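Local structure of amidohydrolase (Thermotoga maritima, 3OOQ) at residues Lys6-Ile17 with Ala45-Phe56; Ala315-Met323 with Trp364-Lys372. The protein is an amidohydrolase-family enzyme of unestablished reaction, possibly an allantoinase. All coordinates share one frame; numbering follows the deposited sequence.

Interaction 1 of 2, residues Lys6-Ile17 with Ala45-Phe56; sequences KILFKNATVFPI and AEIVDLTGKFLF
Phe15 lies over Phe56 in an offset stack, ring centroids 4.4 Å apart and planes at 14°. The overlap is displaced toward the root of Phe15: Phe15 CB sits over the centre of the Phe56 ring, while Phe56 CZ reaches Phe15 CG at 3.3 Å, over one face of that ring. With CG of Phe15 beside its backbone N (chi1 -84°) and CG of Phe56 placed alike, the two rings run side by side in the same direction. Phe54 adds a third ring, its edge meeting Phe15 CE1, and Thr13 CB rests over the face of the Phe54 ring as a CH-pi contact.

These side chains project from two parallel strand pairings, 7-10 with 46-49 and 12-14 with 54-56. The chain turns a corner at Asn11, and the two pairings belong to different sheets, an arrangement consistent with the small beta domain that accompanies the TIM barrel in amidohydrolases. Between Lys10 and Thr13 the register shifts by two, taken up by the type II turn Leu50-Lys53 on the other segment.

Around the corner, Phe9 CD1 meets Leu50 CD1 at 3.5 Å and lies beside Val48 CB, while Ala12 CB touches both Leu50 CB and Leu55 CB. At the turn, Asn11 ND2 donates to Thr51 OG1, which lies close to the amide plane (2.9 Å, N-H...O 164°). That hydroxyl in turn donates to Asp49 OD1 (2.6 Å), using the oxygen's syn lone pair, and Thr51 N reaches the same oxygen from above the carboxylate plane, closing an Asx turn. A water joins Asn11 O to Gly52 N.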
loop_
_atom_site.group_PDB
_atom_site.type_symbol
_atom_site.label_atom_id
_atom_site.label_comp_id
_atom_site.label_asym_id
_atom_site.label_seq_id
_atom_site.Cartn_x
_atom_site.Cartn_y
_atom_site.Cartn_z
ATOM N N LYS F 6 39.513 -51.179 -17.081
ATOM C CA LYS F 6 38.194 -51.788 -16.955
ATOM C C LYS F 6 37.946 -52.100 -15.481
ATOM O O LYS F 6 38.897 -52.247 -14.705
ATOM C CB LYS F 6 38.104 -53.068 -17.794
ATOM C CG LYS F 6 38.354 -52.858 -19.276
ATOM C CD LYS F 6 38.690 -54.154 -19.964
ATOM C CE LYS F 6 37.523 -54.736 -20.725
ATOM N NZ LYS F 6 37.679 -54.565 -22.204
ATOM N N ILE F 7 36.675 -52.171 -15.093
ATOM C CA ILE F 7 36.305 -52.648 -13.769
ATOM C C ILE F 7 35.415 -53.873 -13.919
ATOM O O ILE F 7 34.460 -53.875 -14.698
ATOM C CB ILE F 7 35.559 -51.584 -12.945
ATOM C CG1 ILE F 7 36.451 -50.365 -12.670
ATOM C CG2 ILE F 7 35.053 -52.175 -11.644
ATOM C CD1 ILE F 7 35.691 -49.182 -12.079
ATOM N N LEU F 8 35.726 -54.910 -13.158
ATOM C CA LEU F 8 34.955 -56.132 -13.192
ATOM C C LEU F 8 34.331 -56.361 -11.822
ATOM O O LEU F 8 35.026 -56.673 -10.852
ATOM C CB LEU F 8 35.855 -57.304 -13.605
ATOM C CG LEU F 8 35.254 -58.705 -13.688
ATOM C CD1 LEU F 8 33.980 -58.715 -14.554
ATOM C CD2 LEU F 8 36.298 -59.720 -14.188
ATOM N N PHE F 9 33.019 -56.185 -11.742
ATOM C CA PHE F 9 32.304 -56.399 -10.489
ATOM C C PHE F 9 31.943 -57.863 -10.386
ATOM O O PHE F 9 31.278 -58.397 -11.271
ATOM C CB PHE F 9 31.042 -55.532 -10.419
ATOM C CG PHE F 9 31.319 -54.052 -10.390
ATOM C CD1 PHE F 9 31.670 -53.417 -9.197
ATOM C CD2 PHE F 9 31.217 -53.287 -11.554
ATOM C CE1 PHE F 9 31.931 -52.036 -9.163
ATOM C CE2 PHE F 9 31.456 -51.905 -11.531
ATOM C CZ PHE F 9 31.811 -51.279 -10.325
ATOM N N LYS F 10 32.373 -58.516 -9.314
ATOM C CA LYS F 10 32.200 -59.974 -9.202
ATOM C C LYS F 10 31.218 -60.417 -8.114
ATOM O O LYS F 10 31.290 -59.961 -6.975
ATOM C CB LYS F 10 33.567 -60.676 -8.999
ATOM C CG LYS F 10 34.550 -60.432 -10.152
ATOM C CD LYS F 10 34.930 -61.678 -10.975
ATOM C CE LYS F 10 33.951 -62.857 -10.904
ATOM N NZ LYS F 10 34.126 -63.748 -12.100
ATOM N N ASN F 11 30.316 -61.324 -8.485
ATOM C CA ASN F 11 29.541 -62.100 -7.515
ATOM C C ASN F 11 28.512 -61.311 -6.690
ATOM O O ASN F 11 28.096 -61.742 -5.612
ATOM C CB ASN F 11 30.493 -62.932 -6.620
ATOM C CG ASN F 11 29.794 -64.092 -5.928
ATOM O OD1 ASN F 11 28.919 -64.748 -6.497
ATOM N ND2 ASN F 11 30.176 -64.345 -4.689
ATOM N N ALA F 12 28.092 -60.159 -7.213
ATOM C CA ALA F 12 26.940 -59.445 -6.682
ATOM C C ALA F 12 25.664 -60.200 -7.025
ATOM O O ALA F 12 25.646 -61.021 -7.948
ATOM C CB ALA F 12 26.873 -58.033 -7.278
ATOM N N THR F 13 24.590 -59.923 -6.291
ATOM C CA THR F 13 23.251 -60.178 -6.822
ATOM C C THR F 13 22.975 -58.972 -7.728
ATOM O O THR F 13 22.823 -57.831 -7.251
ATOM C CB THR F 13 22.186 -60.293 -5.721
ATOM O OG1 THR F 13 22.546 -61.341 -4.811
ATOM C CG2 THR F 13 20.792 -60.576 -6.324
ATOM N N VAL F 14 22.952 -59.234 -9.033
ATOM C CA VAL F 14 22.805 -58.189 -10.043
ATOM C C VAL F 14 21.333 -58.039 -10.405
ATOM O O VAL F 14 20.660 -59.031 -10.722
ATOM C CB VAL F 14 23.655 -58.484 -11.340
ATOM C CG1 VAL F 14 23.517 -57.341 -12.367
ATOM C CG2 VAL F 14 25.127 -58.696 -10.993
ATOM N N PHE F 15 20.849 -56.798 -10.356
ATOM C CA PHE F 15 19.496 -56.448 -10.754
ATOM C C PHE F 15 19.519 -55.625 -12.048
ATOM O O PHE F 15 19.577 -54.388 -11.994
ATOM C CB PHE F 15 18.811 -55.652 -9.627
ATOM C CG PHE F 15 18.193 -56.515 -8.559
ATOM C CD1 PHE F 15 18.984 -57.156 -7.606
ATOM C CD2 PHE F 15 16.818 -56.671 -8.492
ATOM C CE1 PHE F 15 18.416 -57.959 -6.610
ATOM C CE2 PHE F 15 16.234 -57.474 -7.496
ATOM C CZ PHE F 15 17.047 -58.119 -6.555
ATOM N N PRO F 16 19.467 -56.298 -13.221
ATOM C CA PRO F 16 19.450 -55.554 -14.488
ATOM C C PRO F 16 18.196 -54.689 -14.676
ATOM O O PRO F 16 18.231 -53.740 -15.474
ATOM C CB PRO F 16 19.462 -56.657 -15.558
ATOM C CG PRO F 16 19.863 -57.896 -14.871
ATOM C CD PRO F 16 19.421 -57.758 -13.445
ATOM N N ILE F 17 17.117 -55.054 -13.967
ATOM C CA ILE F 17 15.797 -54.402 -13.981
ATOM C C ILE F 17 14.948 -54.835 -15.148
ATOM O O ILE F 17 13.780 -55.137 -14.974
ATOM C CB ILE F 17 15.835 -52.821 -13.932
ATOM C CG1 ILE F 17 16.437 -52.305 -12.624
ATOM C CG2 ILE F 17 14.426 -52.239 -14.165
ATOM C CD1 ILE F 17 15.863 -52.917 -11.355
ATOM N N ALA F 45 41.204 -56.119 -16.248
ATOM C CA ALA F 45 40.235 -55.433 -15.387
ATOM C C ALA F 45 40.591 -55.476 -13.900
ATOM O O ALA F 45 40.961 -56.528 -13.379
ATOM C CB ALA F 45 38.839 -56.018 -15.601
ATOM N N GLU F 46 40.476 -54.329 -13.231
ATOM C CA GLU F 46 40.545 -54.288 -11.768
ATOM C C GLU F 46 39.315 -55.020 -11.262
ATOM O O GLU F 46 38.208 -54.782 -11.735
ATOM C CB GLU F 46 40.551 -52.847 -11.245
ATOM C CG GLU F 46 40.717 -52.719 -9.725
ATOM C CD GLU F 46 40.022 -51.487 -9.137
ATOM O OE1 GLU F 46 40.028 -50.402 -9.779
ATOM O OE2 GLU F 46 39.472 -51.605 -8.014
ATOM N N ILE F 47 39.492 -55.927 -10.315
ATOM C CA ILE F 47 38.331 -56.653 -9.846
ATOM C C ILE F 47 37.806 -56.067 -8.536
ATOM O O ILE F 47 38.568 -55.732 -7.636
ATOM C CB ILE F 47 38.534 -58.216 -9.828
ATOM C CG1 ILE F 47 38.751 -58.758 -8.419
ATOM C CG2 ILE F 47 39.594 -58.678 -10.839
ATOM C CD1 ILE F 47 37.431 -59.193 -7.761
ATOM N N VAL F 48 36.490 -55.904 -8.479
ATOM C CA VAL F 48 35.809 -55.471 -7.280
ATOM C C VAL F 48 34.891 -56.599 -6.851
ATOM O O VAL F 48 33.938 -56.946 -7.544
ATOM C CB VAL F 48 34.994 -54.192 -7.525
ATOM C CG1 VAL F 48 34.304 -53.741 -6.246
ATOM C CG2 VAL F 48 35.903 -53.092 -8.078
ATOM N N ASP F 49 35.189 -57.168 -5.696
ATOM C CA ASP F 49 34.420 -58.277 -5.174
ATOM C C ASP F 49 33.181 -57.749 -4.467
ATOM O O ASP F 49 33.289 -56.965 -3.521
ATOM C CB ASP F 49 35.292 -59.126 -4.237
ATOM C CG ASP F 49 34.487 -60.120 -3.415
ATOM O OD1 ASP F 49 33.641 -60.831 -3.981
ATOM O OD2 ASP F 49 34.721 -60.195 -2.187
ATOM N N LEU F 50 32.010 -58.185 -4.918
ATOM C CA LEU F 50 30.758 -57.724 -4.335
ATOM C C LEU F 50 29.939 -58.866 -3.762
ATOM O O LEU F 50 28.695 -58.792 -3.710
ATOM C CB LEU F 50 29.920 -56.927 -5.357
ATOM C CG LEU F 50 30.510 -55.650 -5.977
ATOM C CD1 LEU F 50 29.541 -55.069 -7.000
ATOM C CD2 LEU F 50 30.873 -54.614 -4.922
ATOM N N THR F 51 30.632 -59.924 -3.343
ATOM C CA THR F 51 29.993 -61.037 -2.630
ATOM C C THR F 51 29.140 -60.509 -1.471
ATOM O O THR F 51 29.630 -59.745 -0.634
ATOM C CB THR F 51 31.054 -62.020 -2.064
ATOM O OG1 THR F 51 31.851 -62.519 -3.144
ATOM C CG2 THR F 51 30.383 -63.194 -1.329
ATOM N N GLY F 52 27.867 -60.897 -1.433
ATOM C CA GLY F 52 26.977 -60.442 -0.365
ATOM C C GLY F 52 26.286 -59.106 -0.622
ATOM O O GLY F 52 25.398 -58.712 0.142
ATOM N N LYS F 53 26.670 -58.424 -1.706
ATOM C CA LYS F 53 26.146 -57.096 -2.046
ATOM C C LYS F 53 25.156 -57.173 -3.220
ATOM O O LYS F 53 25.003 -58.220 -3.845
ATOM C CB LYS F 53 27.296 -56.143 -2.412
ATOM C CG LYS F 53 28.509 -56.173 -1.478
ATOM C CD LYS F 53 28.164 -55.639 -0.095
ATOM C CE LYS F 53 29.306 -55.801 0.917
ATOM N NZ LYS F 53 28.791 -55.319 2.231
ATOM N N PHE F 54 24.480 -56.057 -3.502
ATOM C CA PHE F 54 23.495 -55.953 -4.578
ATOM C C PHE F 54 23.929 -54.833 -5.505
ATOM O O PHE F 54 24.308 -53.761 -5.042
ATOM C CB PHE F 54 22.106 -55.647 -4.012
ATOM C CG PHE F 54 21.515 -56.764 -3.205
ATOM C CD1 PHE F 54 22.176 -57.269 -2.090
ATOM C CD2 PHE F 54 20.289 -57.304 -3.551
ATOM C CE1 PHE F 54 21.617 -58.334 -1.340
ATOM C CE2 PHE F 54 19.721 -58.358 -2.816
ATOM C CZ PHE F 54 20.388 -58.876 -1.714
ATOM N N LEU F 55 23.880 -55.085 -6.808
ATOM C CA LEU F 55 24.295 -54.102 -7.793
ATOM C C LEU F 55 23.088 -53.670 -8.608
ATOM O O LEU F 55 22.452 -54.495 -9.278
ATOM C CB LEU F 55 25.390 -54.665 -8.703
ATOM C CG LEU F 55 26.118 -53.693 -9.627
ATOM C CD1 LEU F 55 26.870 -52.624 -8.849
ATOM C CD2 LEU F 55 27.083 -54.458 -10.525
ATOM N N PHE F 56 22.777 -52.373 -8.544
ATOM C CA PHE F 56 21.601 -51.820 -9.198
ATOM C C PHE F 56 22.034 -50.775 -10.204
ATOM O O PHE F 56 23.138 -50.250 -10.088
ATOM C CB PHE F 56 20.661 -51.205 -8.148
ATOM C CG PHE F 56 19.723 -52.205 -7.526
ATOM C CD1 PHE F 56 20.190 -53.145 -6.616
ATOM C CD2 PHE F 56 18.372 -52.214 -7.865
ATOM C CE1 PHE F 56 19.331 -54.073 -6.049
ATOM C CE2 PHE F 56 17.498 -53.136 -7.291
ATOM C CZ PHE F 56 17.979 -54.070 -6.387
HETATM O O HOH W 1 26.674 -62.290 -3.660
HETATM O O HOH W 2 24.473 -60.640 -3.081
#

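Interaction 2 of 2, residues Ala315-Met323 with Trp364-Lys372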
loop_
_atom_site.group_PDB
_atom_site.type_symbol
_atom_site.label_atom_id
_atom_site.label_comp_id
_atom_site.label_asym_id
_atom_site.label_seq_id
_atom_site.Cartn_x
_atom_site.Cartn_y
_atom_site.Cartn_z
ATOM N N ALA F 315 13.948 -41.564 -2.336
ATOM C CA ALA F 315 13.244 -42.181 -3.456
ATOM C C ALA F 315 12.875 -43.654 -3.184
ATOM O O ALA F 315 11.748 -44.084 -3.499
ATOM C CB ALA F 315 14.061 -42.057 -4.733
ATOM N N THR F 316 13.810 -44.421 -2.609
ATOM C CA THR F 316 13.546 -45.845 -2.326
ATOM C C THR F 316 12.546 -46.033 -1.208
ATOM O O THR F 316 11.873 -47.071 -1.144
ATOM C CB THR F 316 14.823 -46.673 -2.009
ATOM O OG1 THR F 316 15.469 -46.157 -0.834
ATOM C CG2 THR F 316 15.784 -46.623 -3.191
ATOM N N VAL F 317 12.474 -45.048 -0.314
ATOM C CA VAL F 317 11.541 -45.083 0.801
ATOM C C VAL F 317 10.112 -44.916 0.275
ATOM O O VAL F 317 9.206 -45.671 0.667
ATOM C CB VAL F 317 11.848 -44.000 1.883
ATOM C CG1 VAL F 317 10.875 -44.113 3.049
ATOM C CG2 VAL F 317 13.271 -44.124 2.402
ATOM N N GLN F 318 9.924 -43.943 -0.616
ATOM C CA GLN F 318 8.630 -43.730 -1.249
ATOM C C GLN F 318 8.204 -44.950 -2.088
ATOM O O GLN F 318 7.077 -45.424 -1.963
ATOM C CB GLN F 318 8.641 -42.485 -2.137
ATOM C CG GLN F 318 7.279 -42.284 -2.805
ATOM C CD GLN F 318 7.170 -41.030 -3.634
ATOM O OE1 GLN F 318 6.158 -40.337 -3.555
ATOM N NE2 GLN F 318 8.186 -40.736 -4.456
ATOM N N ALA F 319 9.103 -45.454 -2.929
ATOM C CA ALA F 319 8.778 -46.630 -3.754
ATOM C C ALA F 319 8.397 -47.816 -2.878
ATOM O O ALA F 319 7.298 -48.352 -3.019
ATOM C CB ALA F 319 9.921 -46.981 -4.678
ATOM N N ALA F 320 9.276 -48.188 -1.944
ATOM C CA ALA F 320 9.016 -49.308 -1.022
ATOM C C ALA F 320 7.650 -49.226 -0.352
ATOM O O ALA F 320 6.921 -50.207 -0.300
ATOM C CB ALA F 320 10.105 -49.410 0.010
ATOM N N THR F 321 7.295 -48.039 0.134
ATOM C CA THR F 321 6.020 -47.810 0.824
ATOM C C THR F 321 4.825 -48.148 -0.069
ATOM O O THR F 321 3.760 -48.559 0.419
ATOM C CB THR F 321 5.923 -46.352 1.323
ATOM O OG1 THR F 321 6.938 -46.135 2.308
ATOM C CG2 THR F 321 4.550 -46.037 1.936
ATOM N N ALA F 322 5.001 -48.009 -1.378
ATOM C CA ALA F 322 3.899 -48.316 -2.284
ATOM C C ALA F 322 3.505 -49.791 -2.232
ATOM O O ALA F 322 2.376 -50.137 -2.583
ATOM C CB ALA F 322 4.192 -47.856 -3.696
HETATM N N MSE F 323 4.407 -50.649 -1.749
HETATM C CA MSE F 323 4.078 -52.072 -1.511
HETATM C C MSE F 323 2.966 -52.262 -0.481
HETATM O O MSE F 323 2.354 -53.320 -0.427
HETATM C CB MSE F 323 5.311 -52.895 -1.121
HETATM C CG MSE F 323 6.361 -52.954 -2.208
HETATM SE SE MSE F 323 7.854 -54.185 -1.890
HETATM C CE MSE F 323 8.633 -53.399 -0.270
ATOM N N TRP F 364 24.627 -51.648 -3.262
ATOM C CA TRP F 364 23.810 -51.627 -2.066
ATOM C C TRP F 364 24.228 -52.790 -1.158
ATOM O O TRP F 364 24.611 -53.876 -1.643
ATOM C CB TRP F 364 22.347 -51.828 -2.424
ATOM C CG TRP F 364 21.668 -50.642 -3.014
ATOM C CD1 TRP F 364 21.654 -50.282 -4.334
ATOM C CD2 TRP F 364 20.892 -49.651 -2.320
ATOM N NE1 TRP F 364 20.930 -49.124 -4.505
ATOM C CE2 TRP F 364 20.442 -48.719 -3.292
ATOM C CE3 TRP F 364 20.542 -49.451 -0.975
ATOM C CZ2 TRP F 364 19.657 -47.608 -2.966
ATOM C CZ3 TRP F 364 19.743 -48.339 -0.648
ATOM C CH2 TRP F 364 19.317 -47.438 -1.644
ATOM N N SER F 365 24.110 -52.558 0.147
ATOM C CA SER F 365 24.455 -53.540 1.167
ATOM C C SER F 365 23.412 -54.660 1.207
ATOM O O SER F 365 23.692 -55.756 1.673
ATOM C CB SER F 365 24.558 -52.853 2.549
ATOM O OG SER F 365 23.267 -52.530 3.061
ATOM N N GLY F 366 22.212 -54.348 0.727
ATOM C CA GLY F 366 21.073 -55.265 0.720
ATOM C C GLY F 366 20.053 -54.683 -0.235
ATOM O O GLY F 366 20.345 -53.701 -0.935
ATOM N N HIS F 367 18.849 -55.253 -0.261
ATOM C CA HIS F 367 17.829 -54.779 -1.189
ATOM C C HIS F 367 17.454 -53.311 -0.876
ATOM O O HIS F 367 17.270 -52.965 0.291
ATOM C CB HIS F 367 16.592 -55.679 -1.134
ATOM C CG HIS F 367 15.676 -55.495 -2.307
ATOM N ND1 HIS F 367 14.948 -54.341 -2.514
ATOM C CD2 HIS F 367 15.384 -56.315 -3.346
ATOM C CE1 HIS F 367 14.253 -54.454 -3.631
ATOM N NE2 HIS F 367 14.493 -55.645 -4.151
ATOM N N PRO F 368 17.340 -52.450 -1.909
ATOM C CA PRO F 368 17.045 -51.014 -1.683
ATOM C C PRO F 368 15.710 -50.731 -1.005
ATOM O O PRO F 368 15.537 -49.668 -0.415
ATOM C CB PRO F 368 17.037 -50.429 -3.101
ATOM C CG PRO F 368 17.954 -51.344 -3.873
ATOM C CD PRO F 368 17.645 -52.717 -3.325
ATOM N N PHE F 369 14.771 -51.665 -1.090
ATOM C CA PHE F 369 13.466 -51.483 -0.447
ATOM C C PHE F 369 13.482 -52.067 0.955
ATOM O O PHE F 369 12.450 -52.132 1.618
ATOM C CB PHE F 369 12.328 -52.131 -1.261
ATOM C CG PHE F 369 12.113 -51.529 -2.635
ATOM C CD1 PHE F 369 12.707 -50.320 -2.999
ATOM C CD2 PHE F 369 11.275 -52.172 -3.567
ATOM C CE1 PHE F 369 12.501 -49.774 -4.280
ATOM C CE2 PHE F 369 11.076 -51.637 -4.844
ATOM C CZ PHE F 369 11.677 -50.420 -5.190
ATOM N N ASP F 370 14.647 -52.538 1.386
ATOM C CA ASP F 370 14.807 -53.003 2.753
ATOM C C ASP F 370 15.406 -51.829 3.483
ATOM O O ASP F 370 16.485 -51.342 3.116
ATOM C CB ASP F 370 15.722 -54.237 2.842
ATOM C CG ASP F 370 15.815 -54.818 4.265
ATOM O OD1 ASP F 370 15.704 -54.085 5.272
ATOM O OD2 ASP F 370 16.011 -56.047 4.381
HETATM N N MSE F 371 14.700 -51.363 4.506
HETATM C CA MSE F 371 15.116 -50.134 5.192
HETATM C C MSE F 371 16.433 -50.298 5.963
HETATM O O MSE F 371 17.022 -49.313 6.403
HETATM C CB MSE F 371 13.998 -49.589 6.075
HETATM C CG MSE F 371 12.759 -49.106 5.286
HETATM SE SE MSE F 371 13.167 -47.693 3.956
HETATM C CE MSE F 371 13.157 -48.766 2.308
ATOM N N LYS F 372 16.919 -51.535 6.088
ATOM C CA LYS F 372 18.217 -51.741 6.703
ATOM C C LYS F 372 19.355 -51.498 5.719
ATOM O O LYS F 372 20.498 -51.296 6.124
ATOM C CB LYS F 372 18.320 -53.138 7.311
ATOM C CG LYS F 372 17.429 -53.306 8.515
ATOM C CD LYS F 372 17.611 -54.662 9.144
ATOM C CE LYS F 372 16.833 -54.725 10.441
ATOM N NZ LYS F 372 16.405 -56.106 10.727
#
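Helix 315-321 lies against an irregular loop, its backbone nearest at Ala320 and Phe369, whose CA atoms are 5.0 Å apart, and no hydrogen bond passes between the two segments. The type I turn His367-Asp370 presents Phe369 to the helix. One face of its ring is turned to the backbone at Ala320, with Ala320 CA over it, and Phe369 CB touches Ala320 CB at 3.7 Å. Farther out, Phe369 CE1 meets Ala319 CB obliquely at 3.8 Å, and Met323, a selenomethionine bent at chi3 (-62°), brings its CE to 4.0 Å from Phe369 CB. Small alanines thus let the ring lie close to the helix. Phe369 N donates to His367 ND1 in the imidazole plane (3.0 Å, 168°), a bond that probably helps hold the turn carrying the ring. An alanine in place of Phe369 would keep CB but lose the ring, and is likely to open a gap against Ala319 and over the backbone at Ala320.

Beside the ring, selenomethionine Met371 bends at chi2 and chi3, setting SE against Val317 CG2 at 3.9 Å and CE against Ala320 CB. Near the helix N-terminus, Thr316 CG2 approaches Trp364 CH2 obliquely at 3.9 Å.

Arg324 of the second subunit donates to both Thr316 OG1 and Pro368 O, bridging the segments. The loop leaving strand 361-364 meets helix 315-321 here, consistent with the junction of beta domain and barrel in an amidohydrolase; helix 329-334 packs on Phe369 through Leu332 and Leu333, while Phe59 of strand 54-64 touches Thr316 and Trp364.

How the interactions relate
Interaction 1 closes before interaction 2 opens along the chain, yet their centres lie about 19 Å apart on the same side of the molecule. Strand 54-64 joins them: it pairs in parallel with strand 12-14 and antiparallel with strand 361-364, from which the loop of interaction 2 departs. At this junction Phe54 O and Trp364 N are 2.8 Å apart, probably hydrogen-bonded, and Phe56 CZ packs on Pro368 CD at 3.4 Å. Helix 329-334 touches both contacts. Strand 12-14 is thereby connected, through the sheet it shares with strands 54-64 and 361-364 and the loop after them, to helix 315-321 and the subunit interface; strand 7-10 belongs to another sheet.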